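Local coordinates for protein glucose-1-phosphate uridylyltransferase (Sphingomonas elodea, PDB 2UX8) that probably catalyses transfer of a uridylyl group from UTP to alpha-D-glucose 1-phosphate, giving UDP-glucose and diphosphate, at residues E169-D173 with D174-R178; F78-Y82 with E83-T87. One frame throughout, in Å; residues are numbered along the deposited sequence.

Contact 1 (E169-D173 with D174-R178)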
ATOM      1  N   GLU C 169     -28.144 -25.372   7.116  1.00 43.54           N
ATOM      2  CA  GLU C 169     -28.931 -25.294   5.900  1.00 45.52           C
ATOM      3  C   GLU C 169     -28.941 -26.628   5.152  1.00 47.38           C
ATOM      4  O   GLU C 169     -27.890 -27.233   4.927  1.00 47.59           O
ATOM      5  CB  GLU C 169     -28.339 -24.190   5.022  1.00 49.42           C
ATOM      6  CG  GLU C 169     -29.063 -23.880   3.734  1.00 49.23           C
ATOM      7  CD  GLU C 169     -28.351 -22.789   2.961  1.00 49.21           C
ATOM      8  OE1 GLU C 169     -28.079 -21.725   3.566  1.00 48.06           O
ATOM      9  OE2 GLU C 169     -28.062 -22.994   1.761  1.00 46.87           O
ATOM     10  N   GLU C 170     -30.140 -27.085   4.790  1.00 60.63           N
ATOM     11  CA  GLU C 170     -30.306 -28.336   4.050  1.00 62.16           C
ATOM     12  C   GLU C 170     -29.683 -28.167   2.673  1.00 62.61           C
ATOM     13  O   GLU C 170     -29.979 -27.210   1.960  1.00 62.70           O
ATOM     14  CB  GLU C 170     -31.794 -28.675   3.896  1.00 89.43           C
ATOM     15  CG  GLU C 170     -32.432 -29.317   5.114  1.00 90.77           C
ATOM     16  CD  GLU C 170     -31.932 -30.723   5.340  1.00 92.65           C
ATOM     17  OE1 GLU C 170     -32.058 -31.548   4.413  1.00 94.19           O
ATOM     18  OE2 GLU C 170     -31.415 -31.006   6.439  1.00 93.46           O
ATOM     19  N   VAL C 171     -28.825 -29.102   2.296  1.00 47.92           N
ATOM     20  CA  VAL C 171     -28.165 -29.027   1.006  1.00 49.18           C
ATOM     21  C   VAL C 171     -28.379 -30.313   0.214  1.00 50.17           C
ATOM     22  O   VAL C 171     -28.557 -31.383   0.790  1.00 49.83           O
ATOM     23  CB  VAL C 171     -26.650 -28.768   1.198  1.00 60.47           C
ATOM     24  CG1 VAL C 171     -25.857 -30.039   0.998  1.00 60.47           C
ATOM     25  CG2 VAL C 171     -26.191 -27.695   0.252  1.00 61.02           C
ATOM     26  N   PRO C 172     -28.394 -30.215  -1.124  1.00 54.67           N
ATOM     27  CA  PRO C 172     -28.587 -31.394  -1.975  1.00 55.75           C
ATOM     28  C   PRO C 172     -27.555 -32.490  -1.708  1.00 56.71           C
ATOM     29  O   PRO C 172     -26.448 -32.220  -1.240  1.00 56.89           O
ATOM     30  CB  PRO C 172     -28.481 -30.818  -3.379  1.00102.34           C
ATOM     31  CG  PRO C 172     -29.120 -29.477  -3.209  1.00101.97           C
ATOM     32  CD  PRO C 172     -28.495 -28.980  -1.920  1.00101.59           C
ATOM     33  N   ASP C 173     -27.927 -33.728  -2.018  1.00 73.12           N
ATOM     34  CA  ASP C 173     -27.056 -34.878  -1.800  1.00 74.39           C
ATOM     35  C   ASP C 173     -25.690 -34.797  -2.488  1.00 74.62           C
ATOM     36  O   ASP C 173     -24.671 -35.139  -1.887  1.00 74.33           O
ATOM     37  CB  ASP C 173     -27.769 -36.171  -2.222  1.00120.46           C
ATOM     38  CG  ASP C 173     -28.905 -36.550  -1.284  1.00123.08           C
ATOM     39  OD1 ASP C 173     -29.039 -35.919  -0.220  1.00126.47           O
ATOM     40  OD2 ASP C 173     -29.666 -37.487  -1.600  1.00125.57           O
ATOM     41  N   ASP C 174     -25.660 -34.348  -3.738  1.00 84.08           N
ATOM     42  CA  ASP C 174     -24.397 -34.251  -4.463  1.00 84.65           C
ATOM     43  C   ASP C 174     -23.573 -33.047  -4.031  1.00 84.28           C
ATOM     44  O   ASP C 174     -22.513 -32.778  -4.591  1.00 84.53           O
ATOM     45  CB  ASP C 174     -24.632 -34.203  -5.985  1.00106.77           C
ATOM     46  CG  ASP C 174     -26.093 -34.006  -6.359  1.00109.52           C
ATOM     47  OD1 ASP C 174     -26.974 -34.527  -5.651  1.00112.63           O
ATOM     48  OD2 ASP C 174     -26.366 -33.350  -7.385  1.00112.51           O
ATOM     49  N   GLN C 175     -24.058 -32.347  -3.009  1.00 89.75           N
ATOM     50  CA  GLN C 175     -23.403 -31.151  -2.490  1.00 88.58           C
ATOM     51  C   GLN C 175     -22.744 -31.357  -1.137  1.00 87.87           C
ATOM     52  O   GLN C 175     -21.866 -30.594  -0.738  1.00 87.99           O
ATOM     53  CB  GLN C 175     -24.433 -30.036  -2.338  1.00 83.77           C
ATOM     54  CG  GLN C 175     -24.028 -28.761  -3.013  1.00 83.93           C
ATOM     55  CD  GLN C 175     -23.920 -28.946  -4.502  1.00 83.23           C
ATOM     56  OE1 GLN C 175     -24.929 -29.070  -5.195  1.00 83.59           O
ATOM     57  NE2 GLN C 175     -22.694 -28.987  -5.006  1.00 81.06           N
ATOM     58  N   THR C 176     -23.192 -32.384  -0.430  1.00 69.89           N
ATOM     59  CA  THR C 176     -22.703 -32.688   0.908  1.00 68.97           C
ATOM     60  C   THR C 176     -21.193 -32.824   1.117  1.00 68.61           C
ATOM     61  O   THR C 176     -20.686 -32.499   2.189  1.00 69.10           O
ATOM     62  CB  THR C 176     -23.401 -33.951   1.440  1.00 41.70           C
ATOM     63  OG1 THR C 176     -24.785 -33.668   1.646  1.00 41.02           O
ATOM     64  CG2 THR C 176     -22.804 -34.394   2.751  1.00 41.84           C
ATOM     65  N   HIS C 177     -20.471 -33.287   0.107  1.00 64.54           N
ATOM     66  CA  HIS C 177     -19.030 -33.467   0.245  1.00 63.92           C
ATOM     67  C   HIS C 177     -18.253 -32.150   0.279  1.00 63.64           C
ATOM     68  O   HIS C 177     -17.030 -32.154   0.429  1.00 63.67           O
ATOM     69  CB  HIS C 177     -18.511 -34.331  -0.906  1.00 60.26           C
ATOM     70  CG  HIS C 177     -18.559 -33.645  -2.235  1.00 60.24           C
ATOM     71  ND1 HIS C 177     -17.476 -32.974  -2.764  1.00 59.73           N
ATOM     72  CD2 HIS C 177     -19.579 -33.464  -3.109  1.00 60.41           C
ATOM     73  CE1 HIS C 177     -17.826 -32.410  -3.907  1.00 60.49           C
ATOM     74  NE2 HIS C 177     -19.097 -32.690  -4.139  1.00 60.73           N
ATOM     75  N   ARG C 178     -18.957 -31.027   0.147  1.00 78.08           N
ATOM     76  CA  ARG C 178     -18.306 -29.718   0.137  1.00 77.60           C
ATOM     77  C   ARG C 178     -18.426 -28.966   1.454  1.00 77.19           C
ATOM     78  O   ARG C 178     -17.790 -27.928   1.641  1.00 77.58           O
ATOM     79  CB  ARG C 178     -18.906 -28.827  -0.949  1.00 80.14           C
ATOM     80  CG  ARG C 178     -19.190 -29.502  -2.270  1.00 81.36           C
ATOM     81  CD  ARG C 178     -19.957 -28.548  -3.178  1.00 82.58           C
ATOM     82  NE  ARG C 178     -19.123 -27.432  -3.607  1.00 83.71           N
ATOM     83  CZ  ARG C 178     -19.590 -26.253  -4.000  1.00 83.84           C
ATOM     84  NH1 ARG C 178     -20.895 -26.031  -4.013  1.00 84.58           N
ATOM     85  NH2 ARG C 178     -18.749 -25.302  -4.382  1.00 83.36           N
TER

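Contact 2 (F78-Y82 with E83-T87)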
ATOM      1  N   PHE C  78     -12.503   0.855   6.210  1.00 40.76           N
ATOM      2  CA  PHE C  78     -13.088   1.119   7.515  1.00 40.36           C
ATOM      3  C   PHE C  78     -12.408   2.225   8.293  1.00 41.09           C
ATOM      4  O   PHE C  78     -12.450   2.255   9.519  1.00 41.74           O
ATOM      5  CB  PHE C  78     -13.117  -0.159   8.357  1.00 29.69           C
ATOM      6  CG  PHE C  78     -14.019  -1.224   7.808  1.00 28.78           C
ATOM      7  CD1 PHE C  78     -13.536  -2.182   6.929  1.00 27.95           C
ATOM      8  CD2 PHE C  78     -15.369  -1.249   8.150  1.00 26.94           C
ATOM      9  CE1 PHE C  78     -14.387  -3.159   6.388  1.00 25.58           C
ATOM     10  CE2 PHE C  78     -16.226  -2.214   7.619  1.00 25.23           C
ATOM     11  CZ  PHE C  78     -15.733  -3.173   6.735  1.00 26.34           C
ATOM     12  N   ASP C  79     -11.784   3.146   7.579  1.00 32.45           N
ATOM     13  CA  ASP C  79     -11.114   4.261   8.221  1.00 32.22           C
ATOM     14  C   ASP C  79     -11.673   5.518   7.553  1.00 31.68           C
ATOM     15  O   ASP C  79     -12.486   5.430   6.637  1.00 31.04           O
ATOM     16  CB  ASP C  79      -9.599   4.129   7.996  1.00 48.91           C
ATOM     17  CG  ASP C  79      -8.780   4.958   8.974  1.00 50.94           C
ATOM     18  OD1 ASP C  79      -9.367   5.564   9.896  1.00 51.70           O
ATOM     19  OD2 ASP C  79      -7.542   4.995   8.823  1.00 51.66           O
ATOM     20  N   ILE C  80     -11.261   6.686   8.009  1.00 50.59           N
ATOM     21  CA  ILE C  80     -11.737   7.911   7.396  1.00 51.06           C
ATOM     22  C   ILE C  80     -11.085   8.081   6.026  1.00 50.99           C
ATOM     23  O   ILE C  80      -9.866   7.970   5.890  1.00 51.40           O
ATOM     24  CB  ILE C  80     -11.397   9.109   8.273  1.00 44.95           C
ATOM     25  CG1 ILE C  80     -12.128   8.965   9.608  1.00 45.52           C
ATOM     26  CG2 ILE C  80     -11.745  10.394   7.554  1.00 44.87           C
ATOM     27  CD1 ILE C  80     -11.824  10.048  10.600  1.00 47.70           C
ATOM     28  N   ALA C  81     -11.907   8.320   5.012  1.00 30.48           N
ATOM     29  CA  ALA C  81     -11.421   8.526   3.656  1.00 30.40           C
ATOM     30  C   ALA C  81     -11.274  10.036   3.547  1.00 31.41           C
ATOM     31  O   ALA C  81     -12.116  10.731   2.966  1.00 31.38           O
ATOM     32  CB  ALA C  81     -12.434   8.009   2.660  1.00 23.43           C
ATOM     33  N   TYR C  82     -10.193  10.534   4.128  1.00 22.61           N
ATOM     34  CA  TYR C  82      -9.922  11.957   4.176  1.00 24.62           C
ATOM     35  C   TYR C  82     -10.225  12.805   2.943  1.00 24.75           C
ATOM     36  O   TYR C  82     -11.081  13.686   3.003  1.00 24.83           O
ATOM     37  CB  TYR C  82      -8.482  12.188   4.612  1.00 52.72           C
ATOM     38  CG  TYR C  82      -8.305  13.518   5.279  1.00 54.84           C
ATOM     39  CD1 TYR C  82      -8.584  13.681   6.631  1.00 57.29           C
ATOM     40  CD2 TYR C  82      -7.929  14.637   4.543  1.00 57.42           C
ATOM     41  CE1 TYR C  82      -8.498  14.933   7.236  1.00 58.45           C
ATOM     42  CE2 TYR C  82      -7.840  15.897   5.136  1.00 57.04           C
ATOM     43  CZ  TYR C  82      -8.126  16.037   6.482  1.00 56.96           C
ATOM     44  OH  TYR C  82      -8.044  17.277   7.073  1.00 57.45           O
ATOM     45  N   GLU C  83      -9.543  12.561   1.830  1.00 35.48           N
ATOM     46  CA  GLU C  83      -9.769  13.369   0.634  1.00 36.06           C
ATOM     47  C   GLU C  83     -11.180  13.231   0.087  1.00 36.62           C
ATOM     48  O   GLU C  83     -11.767  14.206  -0.387  1.00 38.50           O
ATOM     49  CB  GLU C  83      -8.755  13.024  -0.457  1.00 48.72           C
ATOM     50  CG  GLU C  83      -8.793  13.978  -1.641  1.00 50.05           C
ATOM     51  CD  GLU C  83      -7.713  13.689  -2.657  1.00 52.23           C
ATOM     52  OE1 GLU C  83      -6.547  13.555  -2.243  1.00 54.55           O
ATOM     53  OE2 GLU C  83      -8.020  13.599  -3.865  1.00 52.46           O
ATOM     54  N   LEU C  84     -11.722  12.023   0.155  1.00 39.09           N
ATOM     55  CA  LEU C  84     -13.074  11.763  -0.324  1.00 37.98           C
ATOM     56  C   LEU C  84     -14.096  12.618   0.408  1.00 38.25           C
ATOM     57  O   LEU C  84     -14.895  13.317  -0.209  1.00 38.61           O
ATOM     58  CB  LEU C  84     -13.432  10.302  -0.104  1.00 26.13           C
ATOM     59  CG  LEU C  84     -14.873   9.905  -0.413  1.00 24.46           C
ATOM     60  CD1 LEU C  84     -15.202  10.166  -1.882  1.00 22.54           C
ATOM     61  CD2 LEU C  84     -15.050   8.453  -0.077  1.00 20.71           C
ATOM     62  N   GLU C  85     -14.079  12.539   1.733  1.00 47.24           N
ATOM     63  CA  GLU C  85     -15.009  13.312   2.553  1.00 47.63           C
ATOM     64  C   GLU C  85     -14.866  14.806   2.287  1.00 48.23           C
ATOM     65  O   GLU C  85     -15.843  15.556   2.373  1.00 48.47           O
ATOM     66  CB  GLU C  85     -14.783  13.049   4.052  1.00 44.80           C
ATOM     67  CG  GLU C  85     -15.001  11.604   4.480  1.00 45.42           C
ATOM     68  CD  GLU C  85     -15.246  11.446   5.974  1.00 46.02           C
ATOM     69  OE1 GLU C  85     -15.233  12.471   6.696  1.00 44.43           O
ATOM     70  OE2 GLU C  85     -15.450  10.290   6.422  1.00 46.73           O
ATOM     71  N   ALA C  86     -13.646  15.238   1.977  1.00 46.07           N
ATOM     72  CA  ALA C  86     -13.394  16.647   1.697  1.00 45.87           C
ATOM     73  C   ALA C  86     -14.022  16.994   0.360  1.00 46.35           C
ATOM     74  O   ALA C  86     -14.697  18.012   0.224  1.00 46.05           O
ATOM     75  CB  ALA C  86     -11.908  16.922   1.661  1.00 17.79           C
ATOM     76  N   THR C  87     -13.799  16.134  -0.626  1.00 47.25           N
ATOM     77  CA  THR C  87     -14.345  16.333  -1.962  1.00 47.51           C
ATOM     78  C   THR C  87     -15.866  16.429  -1.929  1.00 48.10           C
ATOM     79  O   THR C  87     -16.461  17.283  -2.574  1.00 48.56           O
ATOM     80  CB  THR C  87     -13.994  15.165  -2.884  1.00 35.09           C
ATOM     81  OG1 THR C  87     -12.579  15.057  -2.994  1.00 35.29           O
ATOM     82  CG2 THR C  87     -14.585  15.370  -4.257  1.00 34.24           C
TER

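Contact 1 (E169-D173 with D174-R178)
Val171 and Gln175 meet with their side chains crossed at about a right angle, the two methyls of the valine lying against the first carbons of the glutamine. CG1 of Val171 comes to 3.6 Å from CB of Gln175, while CG2 of Val171 stands 3.9 Å from the same CB of Gln175, with the CG of Gln175 next. Gln175 then bends at its second torsion (chi2 64°), which carries its amide away from the valine. Val171 CG1 also sits 3.8 Å from OG1 of Thr176, a residue whose side chain also touches Pro201 and Ala206. Here the chain leaves strand 164-170 of the mixed sheet and folds into a type I beta turn at Pro172-Gln175, closed by the bond from Gln175 N to Pro172 O at 3.0 Å. The donor stands 57° out of the carbonyl plane. The Thr176 N-H follows, sharing weak bonds with Pro172 O and Asp173 O, so the chain keeps winding in the same sense toward Gly180, a glucose 1-phosphate binding residue. Shortening Val171 to an alanine would probably open a gap between the strand end and the turn and strip Gln175 CB of its apolar neighbour. The Asp173 CB bond points away from the turn; with CG beside its own backbone N (chi1 -70°), OD1 accepts a hydrogen bond from ND2 of Asn209, which also binds Val171 O.

Contact 2 (F78-Y82 with E83-T87)
Ala81 O receives the Glu85 N-H at 2.9 Å, almost straight at hydrogen (177°), and the next carbonyl repeats the i to i+4 pattern, Ala86 N reaching Tyr82 O at 3.2 Å. Around these bonds, CB of Ala81 packs on CB of Leu84 at 3.7 Å and also touches its CD2 methyl. Glu85 turns back toward the loop: CG lies beside its own backbone N (chi1 -62°), passing 3.4 Å from Ala81 O, and the extended chain beyond brings OE2 to 3.9 Å from CG2 of Ile80. The Ile80 and Glu85 side chains cross at about a right angle. The carbonyl after that of Tyr82, Glu83 O, takes two bonds, from Thr87 N and from Thr87 OG1, the hydroxyl standing 41° above the carbonyl plane at 2.9 Å. Glu83 itself reaches outward to a salt bridge with Arg69 of a second subunit, while Tyr82 packs on Glu83 of a fourth. The whole is the start of helix 82-89 at a subunit interface: an inverse gamma turn centred on Ala81, closed by a weak bond from Tyr82 N to Ile80 O, delivers the chain to the N-cap position, which Ala81 occupies.

Along the chain contact 2 comes first and closes well before contact 1 opens. Both belong to the one nucleotidyltransferase domain, of GT-A type, yet they lie on opposite sides of the chain's centre. Their centres are 44 Å apart, and the nearest atoms about 23 Å. Contact 2 runs from the loop after helix 72-77 into the start of helix 82-89; contact 1 begins on the last residues of strand 164-170 and leads toward strand 181-188. Residues 78-87 touch the other three subunits, whereas residues 169-178 touch none, and the Val171 side chain is about 9 Å from bound glucose 1-phosphate. One region thus lies at the interfaces of the tetramer, the other close to the sugar-phosphate pocket, which it does not itself line.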